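Local coordinates for vitamin B12-binding protein (Vibrio cholerae O395, PDB 5YSC) that binds vitamin B12 in the periplasm and probably delivers it to the membrane-spanning BtuC subunits of the BtuCDF importer, at residues Ile24-His29 with Glu60-His65; Pro28-Ile33 with Leu80-Pro85; Thr102-Gln107 with Ile118-His123; Asp112-Asn117 with Pro252-Ala257. One frame throughout, in Å; residues are numbered along the deposited sequence.

Contact 1: residues Ile24-His29 with Glu60-His65. With SO4 (sulfate ion), chain C.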
loop_
_atom_site.group_PDB
_atom_site.type_symbol
_atom_site.label_atom_id
_atom_site.label_comp_id
_atom_site.label_asym_id
_atom_site.label_seq_id
_atom_site.Cartn_x
_atom_site.Cartn_y
_atom_site.Cartn_z
ATOM N N ILE A 24 18.861 4.413 2.836
ATOM C CA ILE A 24 18.135 4.832 1.638
ATOM C C ILE A 24 16.865 4.012 1.546
ATOM O O ILE A 24 16.900 2.798 1.744
ATOM C CB ILE A 24 18.994 4.659 0.380
ATOM C CG1 ILE A 24 20.119 5.705 0.395
ATOM C CG2 ILE A 24 18.161 4.789 -0.907
ATOM C CD1 ILE A 24 21.040 5.625 -0.825
ATOM N N SER A 25 15.745 4.678 1.257
ATOM C CA SER A 25 14.451 4.036 1.035
ATOM C C SER A 25 14.084 4.137 -0.435
ATOM O O SER A 25 14.141 5.226 -1.030
ATOM C CB SER A 25 13.355 4.699 1.865
ATOM O OG SER A 25 12.097 4.288 1.394
ATOM N N LEU A 26 13.659 3.016 -0.994
ATOM C CA LEU A 26 13.292 2.960 -2.404
ATOM C C LEU A 26 11.779 2.946 -2.640
ATOM O O LEU A 26 11.351 2.620 -3.748
ATOM C CB LEU A 26 13.942 1.747 -3.057
ATOM C CG LEU A 26 15.472 1.673 -2.958
ATOM C CD1 LEU A 26 15.956 0.406 -3.655
ATOM C CD2 LEU A 26 16.163 2.893 -3.565
ATOM N N ALA A 27 10.956 3.270 -1.629
ATOM C CA ALA A 27 9.506 3.273 -1.834
ATOM C C ALA A 27 8.815 4.202 -0.834
ATOM O O ALA A 27 9.308 4.380 0.280
ATOM C CB ALA A 27 8.902 1.870 -1.713
ATOM N N PRO A 28 7.674 4.791 -1.208
ATOM C CA PRO A 28 6.914 5.597 -0.233
ATOM C C PRO A 28 6.577 4.833 1.024
ATOM O O PRO A 28 6.719 5.378 2.129
ATOM C CB PRO A 28 5.661 5.979 -1.015
ATOM C CG PRO A 28 6.089 6.012 -2.445
ATOM C CD PRO A 28 7.061 4.810 -2.553
ATOM N N HIS A 29 6.100 3.596 0.899
ATOM C CA HIS A 29 5.762 2.844 2.103
ATOM C C HIS A 29 7.003 2.577 2.921
ATOM O O HIS A 29 6.965 2.615 4.155
ATOM C CB HIS A 29 5.066 1.525 1.773
ATOM C CG HIS A 29 6.024 0.374 1.586
ATOM N ND1 HIS A 29 6.719 0.160 0.414
ATOM C CD2 HIS A 29 6.463 -0.559 2.464
ATOM C CE1 HIS A 29 7.531 -0.867 0.574
ATOM N NE2 HIS A 29 7.380 -1.330 1.800
ATOM N N GLU A 60 16.729 13.898 -0.550
ATOM C CA GLU A 60 16.835 13.748 -1.989
ATOM C C GLU A 60 16.217 12.425 -2.447
ATOM O O GLU A 60 16.060 11.476 -1.674
ATOM C CB GLU A 60 18.279 13.904 -2.482
ATOM C CG GLU A 60 19.312 12.994 -1.946
ATOM C CD GLU A 60 20.678 13.301 -2.563
ATOM O OE1 GLU A 60 20.745 13.949 -3.638
ATOM O OE2 GLU A 60 21.690 12.917 -1.961
ATOM N N ARG A 61 15.796 12.411 -3.709
ATOM C CA ARG A 61 15.107 11.286 -4.328
ATOM C C ARG A 61 16.073 10.466 -5.176
ATOM O O ARG A 61 16.891 11.027 -5.912
ATOM C CB ARG A 61 13.970 11.793 -5.194
ATOM C CG ARG A 61 12.707 12.039 -4.427
ATOM C CD ARG A 61 12.583 13.392 -3.772
ATOM N NE ARG A 61 11.237 13.425 -3.189
ATOM C CZ ARG A 61 10.943 13.341 -1.895
ATOM N NH1 ARG A 61 11.888 13.354 -0.958
ATOM N NH2 ARG A 61 9.675 13.301 -1.543
ATOM N N VAL A 62 15.980 9.143 -5.071
ATOM C CA VAL A 62 16.836 8.283 -5.889
ATOM C C VAL A 62 16.030 7.194 -6.572
ATOM O O VAL A 62 16.597 6.226 -7.081
ATOM C CB VAL A 62 17.970 7.664 -5.060
ATOM C CG1 VAL A 62 18.977 8.755 -4.645
ATOM C CG2 VAL A 62 17.438 6.917 -3.849
ATOM N N ALA A 63 14.711 7.311 -6.592
ATOM C CA ALA A 63 13.932 6.237 -7.197
ATOM C C ALA A 63 12.541 6.733 -7.560
ATOM O O ALA A 63 11.971 7.595 -6.890
ATOM C CB ALA A 63 13.819 5.022 -6.279
ATOM N N ASN A 64 12.003 6.159 -8.630
ATOM C CA ASN A 64 10.627 6.388 -9.041
ATOM C C ASN A 64 10.133 5.101 -9.676
ATOM O O ASN A 64 10.795 4.063 -9.596
ATOM C CB ASN A 64 10.500 7.579 -9.993
ATOM C CG ASN A 64 11.331 7.415 -11.236
ATOM O OD1 ASN A 64 11.371 6.349 -11.849
ATOM N ND2 ASN A 64 12.005 8.487 -11.615
ATOM N N HIS A 65 8.945 5.155 -10.281
ATOM C CA HIS A 65 8.282 3.908 -10.642
ATOM C C HIS A 65 8.970 3.179 -11.770
ATOM O O HIS A 65 8.702 1.995 -11.973
ATOM C CB HIS A 65 6.831 4.173 -11.045
ATOM C CG HIS A 65 6.693 5.046 -12.256
ATOM N ND1 HIS A 65 6.113 4.612 -13.433
ATOM C CD2 HIS A 65 7.054 6.334 -12.467
ATOM C CE1 HIS A 65 6.114 5.602 -14.308
ATOM N NE2 HIS A 65 6.670 6.658 -13.746
HETATM S S SO4 C . 8.509 13.826 -5.185
HETATM O O1 SO4 C . 8.118 13.401 -3.830
HETATM O O2 SO4 C . 8.276 15.263 -5.344
HETATM O O3 SO4 C . 7.686 13.098 -6.149
HETATM O O4 SO4 C . 9.932 13.589 -5.431
#
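Ile24 and Leu26, at the end of the first strand, meet Val62 and Ala63 of an extended loop by apolar packing alone, with no hydrogen bond between the two segments. The closest approach is methyl against methyl, Ile24 CG2 to Val62 CG2 at 3.7 Å, where the two branched side chains cross at about a right angle. Ile24 presents that methyl because CG2 lies anti to the backbone N, leaving the longer CG1 arm to run beside it (chi1 -71°). Leu26 leaves the chain alongside the loop 60-65, and its CD2 end turns in to lie 4.2 Å from both Val62 CG2 and Ala63 CB. Alanine suits this spot, since its small methyl points at the leucine without crowding it.

Polar interactions lie to one side. Arg61 points away from Ile24-His29 and holds a sulfate, probably from the crystallisation liquor, along one edge of its guanidinium by two hydrogen bonds, Arg61 NE to sulfate O4 at 2.6 Å and Arg61 NH2 to sulfate O1 at 2.8 Å. A bend at chi2 (86°) brings this edge round to the ion, to which Tyr49 N also hydrogen-bonds. Within the other segment, Ser25 OG weakly accepts the N-H of Ala27, the N-cap residue of the next helix, at 3.4 Å.

Beyond the packed side chains, Pro28, His29, Asn64 and His65 line the cyanocobalamin pocket, and His29 N hydrogen-bonds to the ligand. Ile24 also touches Ile73 and Leu76 of helix 70-76 and Val44 of strand 43-45, while Val62 touches Ala45 and Lys72, joining the loop to that same strand and helix.

Contact 2: residues Pro28-Ile33 with Leu80-Pro85; sequences PHATEI and LIIAWP
Ala30, on the first turn of helix 28-36, lies with its CA 6.5 Å from that of Ile82, in the strand next to the one from which the helix emerges. Helix and strand can come this near because the helix offers only a methyl: Ala30 CB rests 3.8 Å from Ile82 CG2. The beta-branch of Ile82 is turned for this, CG2 standing anti to the backbone N, while the same side chain also touches Leu121 of helix 112-122.

Where the strand gives way to loop, the packing becomes aromatic. His29 and Trp84 form an edge-to-face, T-shaped pair, with the edge of the imidazole directed at one face of the indole five-membered ring. The centroids are 4.8 Å apart and the planes meet at 67°. Carbon CE1 of His29 does the touching, 3.6 Å from Trp84 CD1 and 3.7 Å from Trp84 CG. Trp84 extends its ring past the helix end with CG anti to the backbone N (chi1 179°), which lays the indole face before the histidine.

The histidine is fixed at both ends. Its NE2 is hydrogen-bonded to Ser106 OG, and its backbone N, at the start of the helix, hydrogen-bonds to cyanocobalamin; Trp84 NE1 has a weak hydrogen bond to Thr108 OG1. Pro28, His29 and Trp84 all belong to the ligand pocket. The polarised C-H between the two imidazole nitrogens would suit an electron-rich indole face, so the pair is likely to be a favourable aromatic patch in the pocket, its histidine held by Ser106 and by the indole.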
loop_
_atom_site.group_PDB
_atom_site.type_symbol
_atom_site.label_atom_id
_atom_site.label_comp_id
_atom_site.label_asym_id
_atom_site.label_seq_id
_atom_site.Cartn_x
_atom_site.Cartn_y
_atom_site.Cartn_z
ATOM N N PRO A 28 7.674 4.791 -1.208
ATOM C CA PRO A 28 6.914 5.597 -0.233
ATOM C C PRO A 28 6.577 4.833 1.024
ATOM O O PRO A 28 6.719 5.378 2.129
ATOM C CB PRO A 28 5.661 5.979 -1.015
ATOM C CG PRO A 28 6.089 6.012 -2.445
ATOM C CD PRO A 28 7.061 4.810 -2.553
ATOM N N HIS A 29 6.100 3.596 0.899
ATOM C CA HIS A 29 5.762 2.844 2.103
ATOM C C HIS A 29 7.003 2.577 2.921
ATOM O O HIS A 29 6.965 2.615 4.155
ATOM C CB HIS A 29 5.066 1.525 1.773
ATOM C CG HIS A 29 6.024 0.374 1.586
ATOM N ND1 HIS A 29 6.719 0.160 0.414
ATOM C CD2 HIS A 29 6.463 -0.559 2.464
ATOM C CE1 HIS A 29 7.531 -0.867 0.574
ATOM N NE2 HIS A 29 7.380 -1.330 1.800
ATOM N N ALA A 30 8.131 2.330 2.241
ATOM C CA ALA A 30 9.356 2.015 2.960
ATOM C C ALA A 30 9.850 3.205 3.776
ATOM O O ALA A 30 10.460 3.020 4.846
ATOM C CB ALA A 30 10.405 1.546 1.967
ATOM N N THR A 31 9.576 4.414 3.306
ATOM C CA THR A 31 9.910 5.604 4.047
ATOM C C THR A 31 9.028 5.722 5.280
ATOM O O THR A 31 9.525 6.026 6.373
ATOM C CB THR A 31 9.774 6.812 3.127
ATOM O OG1 THR A 31 10.713 6.664 2.058
ATOM C CG2 THR A 31 10.005 8.117 3.869
ATOM N N GLU A 32 7.740 5.436 5.140
ATOM C CA GLU A 32 6.887 5.471 6.326
ATOM C C GLU A 32 7.363 4.467 7.377
ATOM O O GLU A 32 7.454 4.786 8.569
ATOM C CB GLU A 32 5.408 5.237 5.955
ATOM C CG GLU A 32 4.825 6.344 5.032
ATOM C CD GLU A 32 3.323 6.449 5.012
ATOM O OE1 GLU A 32 2.682 6.318 6.079
ATOM O OE2 GLU A 32 2.771 6.693 3.909
ATOM N N ILE A 33 7.637 3.227 6.963
ATOM C CA ILE A 33 8.029 2.193 7.919
ATOM C C ILE A 33 9.367 2.519 8.539
ATOM O O ILE A 33 9.602 2.216 9.721
ATOM C CB ILE A 33 8.037 0.819 7.227
ATOM C CG1 ILE A 33 6.596 0.376 6.911
ATOM C CG2 ILE A 33 8.742 -0.175 8.077
ATOM C CD1 ILE A 33 5.744 0.297 8.025
ATOM N N LEU A 80 22.632 0.855 4.575
ATOM C CA LEU A 80 21.398 0.077 4.524
ATOM C C LEU A 80 20.483 0.648 3.443
ATOM O O LEU A 80 20.233 1.852 3.434
ATOM C CB LEU A 80 20.675 0.109 5.876
ATOM C CG LEU A 80 19.297 -0.557 5.872
ATOM C CD1 LEU A 80 19.462 -2.048 5.608
ATOM C CD2 LEU A 80 18.556 -0.304 7.188
ATOM N N ILE A 81 19.945 -0.218 2.574
ATOM C CA ILE A 81 18.971 0.153 1.559
ATOM C C ILE A 81 17.700 -0.631 1.869
ATOM O O ILE A 81 17.745 -1.842 2.089
ATOM C CB ILE A 81 19.474 -0.140 0.127
ATOM C CG1 ILE A 81 20.753 0.636 -0.183
ATOM C CG2 ILE A 81 18.375 0.136 -0.894
ATOM C CD1 ILE A 81 21.313 0.412 -1.575
ATOM N N ILE A 82 16.574 0.065 1.941
ATOM C CA ILE A 82 15.279 -0.546 2.182
ATOM C C ILE A 82 14.564 -0.682 0.853
ATOM O O ILE A 82 14.109 0.309 0.285
ATOM C CB ILE A 82 14.420 0.268 3.160
ATOM C CG1 ILE A 82 15.203 0.577 4.425
ATOM C CG2 ILE A 82 13.178 -0.526 3.473
ATOM C CD1 ILE A 82 14.454 1.555 5.318
ATOM N N ALA A 83 14.513 -1.906 0.336
ATOM C CA ALA A 83 13.986 -2.142 -1.000
ATOM C C ALA A 83 12.544 -2.607 -0.977
ATOM O O ALA A 83 12.051 -3.152 -0.003
ATOM C CB ALA A 83 14.817 -3.184 -1.735
ATOM N N TRP A 84 11.886 -2.406 -2.104
ATOM C CA TRP A 84 10.520 -2.836 -2.342
ATOM C C TRP A 84 10.517 -3.778 -3.541
ATOM O O TRP A 84 10.244 -3.357 -4.678
ATOM C CB TRP A 84 9.636 -1.637 -2.589
ATOM C CG TRP A 84 8.217 -1.923 -2.866
ATOM C CD1 TRP A 84 7.459 -2.975 -2.397
ATOM C CD2 TRP A 84 7.352 -1.131 -3.682
ATOM N NE1 TRP A 84 6.188 -2.871 -2.886
ATOM C CE2 TRP A 84 6.094 -1.754 -3.679
ATOM C CE3 TRP A 84 7.524 0.057 -4.409
ATOM C CZ2 TRP A 84 4.987 -1.233 -4.393
ATOM C CZ3 TRP A 84 6.428 0.578 -5.128
ATOM C CH2 TRP A 84 5.184 -0.069 -5.113
ATOM N N PRO A 85 10.835 -5.044 -3.330
ATOM C CA PRO A 85 10.881 -5.982 -4.472
ATOM C C PRO A 85 9.640 -5.945 -5.344
ATOM O O PRO A 85 9.739 -6.030 -6.575
ATOM C CB PRO A 85 11.049 -7.329 -3.785
ATOM C CG PRO A 85 11.708 -7.059 -2.518
ATOM C CD PRO A 85 11.187 -5.707 -2.058
#

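Contact 3: residues Thr102-Gln107 with Ile118-His123; sequences TIYDSQ and IEALSH
Next to Ala120 and Leu121, the residues that meet Tyr104, the carbonyl oxygen of Glu119 is gripped by two side chains from just along the chain. Ser122 OG donates to Glu119 O at 2.7 Å, and His123 ND1 donates to the same oxygen at 2.9 Å, with the oxygen almost in the imidazole plane. Both donors are tilted only modestly from the carbonyl plane. Serine and histidine suit the C-terminal part of a helix, where their polar groups can turn back on the backbone.

The contact itself is apolar. Tyr104, from strand 103-105, swings out to the helix with CG anti to the backbone N (chi1 178°). Leu121 lies over one face of its ring, Leu121 CD2 being 3.9 Å from Tyr104 CD2. Further out, Ala120 CB lies 3.6 Å from Tyr104 CE1 and 3.4 Å from Tyr104 OH. Here alanine leaves room for the phenol to lie against the helix.

Leu121 also touches Ile82 of the neighbouring strand and Ile33 of helix 28-36. Strand 103-105 and helix 112-122 are consecutive elements, so this packing lays the helix back on the outermost strand of the four-stranded parallel sheet. Tyr104 is partly exposed, and it meets the helix through its ring carbons, set on Leu121 and Ala120, with OH against the alanine methyl: an apolar contact with no hydrogen bond between the two segments.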
loop_
_atom_site.group_PDB
_atom_site.type_symbol
_atom_site.label_atom_id
_atom_site.label_comp_id
_atom_site.label_asym_id
_atom_site.label_seq_id
_atom_site.Cartn_x
_atom_site.Cartn_y
_atom_site.Cartn_z
ATOM N N THR A 102 24.062 -3.665 1.771
ATOM C CA THR A 102 23.192 -4.333 2.712
ATOM C C THR A 102 21.774 -3.876 2.400
ATOM O O THR A 102 21.487 -2.673 2.425
ATOM C CB THR A 102 23.584 -4.013 4.147
ATOM O OG1 THR A 102 24.921 -4.476 4.380
ATOM C CG2 THR A 102 22.662 -4.718 5.104
ATOM N N ILE A 103 20.913 -4.829 2.066
ATOM C CA ILE A 103 19.567 -4.529 1.611
ATOM C C ILE A 103 18.559 -5.295 2.438
ATOM O O ILE A 103 18.629 -6.527 2.553
ATOM C CB ILE A 103 19.373 -4.871 0.124
ATOM C CG1 ILE A 103 20.348 -4.075 -0.728
ATOM C CG2 ILE A 103 17.927 -4.570 -0.305
ATOM C CD1 ILE A 103 20.611 -4.678 -2.073
ATOM N N TYR A 104 17.568 -4.577 2.954
ATOM C CA TYR A 104 16.406 -5.181 3.547
ATOM C C TYR A 104 15.304 -5.225 2.499
ATOM O O TYR A 104 14.928 -4.196 1.947
ATOM C CB TYR A 104 15.986 -4.393 4.795
ATOM C CG TYR A 104 14.749 -4.988 5.400
ATOM C CD1 TYR A 104 14.822 -6.123 6.200
ATOM C CD2 TYR A 104 13.496 -4.443 5.134
ATOM C CE1 TYR A 104 13.705 -6.689 6.725
ATOM C CE2 TYR A 104 12.367 -5.002 5.670
ATOM C CZ TYR A 104 12.471 -6.124 6.476
ATOM O OH TYR A 104 11.364 -6.741 6.976
ATOM N N ASP A 105 14.806 -6.422 2.205
ATOM C CA ASP A 105 13.695 -6.572 1.273
ATOM C C ASP A 105 12.365 -6.440 2.013
ATOM O O ASP A 105 12.017 -7.313 2.817
ATOM C CB ASP A 105 13.750 -7.930 0.589
ATOM C CG ASP A 105 14.862 -8.038 -0.388
ATOM O OD1 ASP A 105 14.962 -7.157 -1.274
ATOM O OD2 ASP A 105 15.626 -9.033 -0.232
ATOM N N SER A 106 11.605 -5.382 1.715
ATOM C CA SER A 106 10.289 -5.211 2.317
ATOM C C SER A 106 9.243 -6.039 1.589
ATOM O O SER A 106 8.909 -5.741 0.425
ATOM C CB SER A 106 9.913 -3.735 2.292
ATOM O OG SER A 106 8.633 -3.512 2.878
ATOM N N GLN A 107 8.611 -6.966 2.309
ATOM C CA GLN A 107 7.554 -7.789 1.745
ATOM C C GLN A 107 6.207 -7.121 2.023
ATOM O O GLN A 107 5.970 -6.638 3.136
ATOM C CB GLN A 107 7.572 -9.197 2.333
ATOM C CG GLN A 107 8.895 -9.901 2.130
ATOM C CD GLN A 107 9.016 -10.447 0.715
ATOM O OE1 GLN A 107 8.967 -9.681 -0.276
ATOM N NE2 GLN A 107 9.142 -11.776 0.607
ATOM N N ILE A 118 8.368 -3.369 10.432
ATOM C CA ILE A 118 8.785 -2.389 11.413
ATOM C C ILE A 118 9.701 -3.035 12.439
ATOM O O ILE A 118 10.734 -2.457 12.798
ATOM C CB ILE A 118 7.562 -1.736 12.087
ATOM C CG1 ILE A 118 6.710 -1.020 11.037
ATOM C CG2 ILE A 118 8.019 -0.752 13.187
ATOM C CD1 ILE A 118 5.336 -0.498 11.548
ATOM N N GLU A 119 9.351 -4.251 12.892
ATOM C CA GLU A 119 10.145 -4.918 13.920
ATOM C C GLU A 119 11.513 -5.303 13.375
ATOM O O GLU A 119 12.536 -5.053 14.017
ATOM C CB GLU A 119 9.387 -6.130 14.455
ATOM C CG GLU A 119 10.147 -6.919 15.517
ATOM C CD GLU A 119 9.296 -8.032 16.079
ATOM O OE1 GLU A 119 8.417 -8.537 15.342
ATOM O OE2 GLU A 119 9.495 -8.395 17.259
ATOM N N ALA A 120 11.558 -5.820 12.155
ATOM C CA ALA A 120 12.842 -6.065 11.500
ATOM C C ALA A 120 13.665 -4.794 11.369
ATOM O O ALA A 120 14.865 -4.777 11.665
ATOM C CB ALA A 120 12.616 -6.688 10.118
ATOM N N LEU A 121 13.060 -3.710 10.886
ATOM C CA LEU A 121 13.857 -2.531 10.659
ATOM C C LEU A 121 14.367 -1.934 11.959
ATOM O O LEU A 121 15.390 -1.256 11.963
ATOM C CB LEU A 121 13.052 -1.503 9.861
ATOM C CG LEU A 121 12.939 -1.797 8.367
ATOM C CD1 LEU A 121 11.956 -0.832 7.715
ATOM C CD2 LEU A 121 14.302 -1.666 7.683
ATOM N N SER A 122 13.654 -2.146 13.054
ATOM C CA SER A 122 14.105 -1.633 14.339
ATOM C C SER A 122 15.449 -2.225 14.760
ATOM O O SER A 122 16.158 -1.618 15.576
ATOM C CB SER A 122 13.038 -1.913 15.396
ATOM O OG SER A 122 13.132 -3.208 15.945
ATOM N N HIS A 123 15.826 -3.376 14.204
ATOM C CA HIS A 123 17.140 -3.945 14.513
ATOM C C HIS A 123 18.279 -3.054 14.046
ATOM O O HIS A 123 19.427 -3.234 14.480
ATOM C CB HIS A 123 17.299 -5.324 13.868
ATOM C CG HIS A 123 16.484 -6.389 14.515
ATOM N ND1 HIS A 123 15.114 -6.326 14.601
ATOM C CD2 HIS A 123 16.843 -7.547 15.110
ATOM C CE1 HIS A 123 14.664 -7.400 15.221
ATOM N NE2 HIS A 123 15.694 -8.154 15.545
#

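Contact 4: residues Asp112-Asn117 with Pro252-Ala257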
loop_
_atom_site.group_PDB
_atom_site.type_symbol
_atom_site.label_atom_id
_atom_site.label_comp_id
_atom_site.label_asym_id
_atom_site.label_seq_id
_atom_site.Cartn_x
_atom_site.Cartn_y
_atom_site.Cartn_z
ATOM N N ASP A 112 -0.121 -8.398 8.568
ATOM C CA ASP A 112 0.838 -8.687 9.618
ATOM C C ASP A 112 2.265 -8.386 9.164
ATOM O O ASP A 112 3.105 -8.047 9.993
ATOM C CB ASP A 112 0.688 -10.152 10.071
ATOM C CG ASP A 112 -0.671 -10.426 10.745
ATOM O OD1 ASP A 112 -0.835 -10.153 11.935
ATOM O OD2 ASP A 112 -1.579 -10.891 10.073
ATOM N N GLU A 113 2.541 -8.460 7.856
ATOM C CA GLU A 113 3.871 -8.139 7.351
ATOM C C GLU A 113 4.281 -6.685 7.629
ATOM O O GLU A 113 5.478 -6.361 7.656
ATOM C CB GLU A 113 3.943 -8.432 5.842
ATOM C CG GLU A 113 4.212 -9.927 5.566
ATOM C CD GLU A 113 4.172 -10.341 4.106
ATOM O OE1 GLU A 113 3.680 -9.627 3.198
ATOM O OE2 GLU A 113 4.608 -11.489 3.871
ATOM N N ILE A 114 3.312 -5.779 7.790
ATOM C CA ILE A 114 3.675 -4.400 8.094
ATOM C C ILE A 114 4.363 -4.346 9.444
ATOM O O ILE A 114 5.398 -3.710 9.611
ATOM C CB ILE A 114 2.436 -3.474 8.046
ATOM C CG1 ILE A 114 1.846 -3.477 6.625
ATOM C CG2 ILE A 114 2.811 -2.063 8.453
ATOM C CD1 ILE A 114 0.516 -2.797 6.488
ATOM N N ALA A 115 3.757 -4.959 10.440
ATOM C CA ALA A 115 4.394 -4.989 11.741
ATOM C C ALA A 115 5.724 -5.736 11.676
ATOM O O ALA A 115 6.714 -5.298 12.275
ATOM C CB ALA A 115 3.459 -5.630 12.756
ATOM N N ASP A 116 5.770 -6.833 10.918
ATOM C CA ASP A 116 7.020 -7.579 10.759
ATOM C C ASP A 116 8.111 -6.679 10.191
ATOM O O ASP A 116 9.264 -6.718 10.632
ATOM C CB ASP A 116 6.833 -8.791 9.825
ATOM C CG ASP A 116 5.854 -9.837 10.336
ATOM O OD1 ASP A 116 5.546 -9.916 11.551
ATOM O OD2 ASP A 116 5.407 -10.609 9.465
ATOM N N ASN A 117 7.774 -5.914 9.148
ATOM C CA ASN A 117 8.713 -4.943 8.581
ATOM C C ASN A 117 9.256 -3.971 9.634
ATOM O O ASN A 117 10.457 -3.704 9.686
ATOM C CB ASN A 117 8.032 -4.133 7.467
ATOM C CG ASN A 117 8.196 -4.727 6.097
ATOM O OD1 ASN A 117 9.191 -4.452 5.400
ATOM N ND2 ASN A 117 7.174 -5.401 5.635
ATOM N N PRO A 252 1.861 1.949 8.918
ATOM C CA PRO A 252 0.901 2.123 10.027
ATOM C C PRO A 252 -0.403 2.767 9.616
ATOM O O PRO A 252 -1.449 2.424 10.201
ATOM C CB PRO A 252 1.683 3.009 10.999
ATOM C CG PRO A 252 3.147 2.591 10.713
ATOM C CD PRO A 252 3.176 2.503 9.239
ATOM N N ARG A 253 -0.385 3.673 8.621
ATOM C CA ARG A 253 -1.623 4.300 8.203
ATOM C C ARG A 253 -2.541 3.333 7.471
ATOM O O ARG A 253 -3.723 3.627 7.290
ATOM C CB ARG A 253 -1.307 5.558 7.385
ATOM C CG ARG A 253 -0.467 6.542 8.127
ATOM C CD ARG A 253 -0.487 7.906 7.483
ATOM N NE ARG A 253 0.216 7.909 6.210
ATOM C CZ ARG A 253 0.076 8.795 5.234
ATOM N NH1 ARG A 253 -0.839 9.756 5.294
ATOM N NH2 ARG A 253 0.835 8.677 4.129
ATOM N N THR A 254 -2.055 2.168 7.057
ATOM C CA THR A 254 -2.964 1.194 6.474
ATOM C C THR A 254 -4.056 0.800 7.454
ATOM O O THR A 254 -5.145 0.459 7.029
ATOM C CB THR A 254 -2.183 -0.033 5.986
ATOM O OG1 THR A 254 -1.101 0.411 5.144
ATOM C CG2 THR A 254 -3.064 -1.010 5.194
ATOM N N LEU A 255 -3.829 0.914 8.762
ATOM C CA LEU A 255 -4.939 0.611 9.653
ATOM C C LEU A 255 -6.058 1.652 9.564
ATOM O O LEU A 255 -7.215 1.298 9.792
ATOM C CB LEU A 255 -4.427 0.450 11.072
ATOM C CG LEU A 255 -3.427 -0.706 11.168
ATOM C CD1 LEU A 255 -3.031 -0.889 12.643
ATOM C CD2 LEU A 255 -3.906 -2.018 10.561
ATOM N N ASP A 256 -5.773 2.900 9.142
ATOM C CA ASP A 256 -6.869 3.801 8.781
ATOM C C ASP A 256 -7.549 3.371 7.481
ATOM O O ASP A 256 -8.760 3.510 7.330
ATOM C CB ASP A 256 -6.380 5.252 8.648
ATOM C CG ASP A 256 -6.132 5.925 10.011
ATOM O OD1 ASP A 256 -6.807 5.563 11.000
ATOM O OD2 ASP A 256 -5.254 6.774 10.118
ATOM N N ALA A 257 -6.804 2.825 6.524
ATOM C CA ALA A 257 -7.473 2.246 5.374
ATOM C C ALA A 257 -8.349 1.061 5.764
ATOM O O ALA A 257 -9.418 0.874 5.183
ATOM C CB ALA A 257 -6.463 1.789 4.327
#
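Ile114 of helix 112-122 carries this contact with Pro252 and Thr254, which lie at the start of the C-terminal helix. Its two branches divide the work. Ile114 CD1 lies 3.8 Å from Thr254 OG1 and 3.9 Å from Thr254 CB, while Ile114 CG2 lies 4.1 Å from Pro252 N. With CG2 anti to the backbone N and CG1 anti to the carbonyl carbon (chi1 -62°), CG2 faces Pro252 and the CG1-CD1 arm faces Thr254, so one isoleucine spans both partners. A proline nitrogen, which has no N-H, makes an undemanding neighbour for a methyl.

Outside this first shell, Thr254 OG1 is occupied by two backbone groups, Thr251 N and Trp246 O, and can therefore meet Ile114 with its polar needs met. Ile33 of helix 28-36 packs on both Ile114 and Pro252, and Phe138 of the long helix 128-148 also touches Ile114. One turn along, Asn117 folds back on its own helix: Asn117 ND2 bonds Glu113 O at 2.8 Å (N-H...O 157°), approaching from above the carbonyl plane, while Asn117 N reaches that oxygen from the opposite face.

Helix 112-122 belongs with the first parallel sheet and helix 254-267 follows the second, so the contact probably bridges the two lobes beside helix 128-148, the lobe-connecting helix expected in this class of binding protein. Between these two segments, with no hydrogen bond, the contact rests on shape and on burial of the isoleucine.

In the fold
Contacts 1 and 2 start from the same strand-to-helix passage, their centres about 7 Å apart, and share Pro28 and His29 at the cyanocobalamin pocket; the side chain of His29 comes within about 3 Å of the ligand. Contact 3 lies about 8 Å from contact 2, centre to centre, on the adjoining edge strand. A chain of probable hydrogen bonds runs through all four: His29 NE2 to Ser106 OG of contact 3 is 2.7 Å, and Ser106 OG to Asn117 OD1 of contact 4 is also 2.7 Å. Contact 4, about 13 Å from contact 2 between centres, is joined to it by the Glu32-Arg253 salt bridge and by Ile33, tying the pocket's helix to the probable interlobe junction.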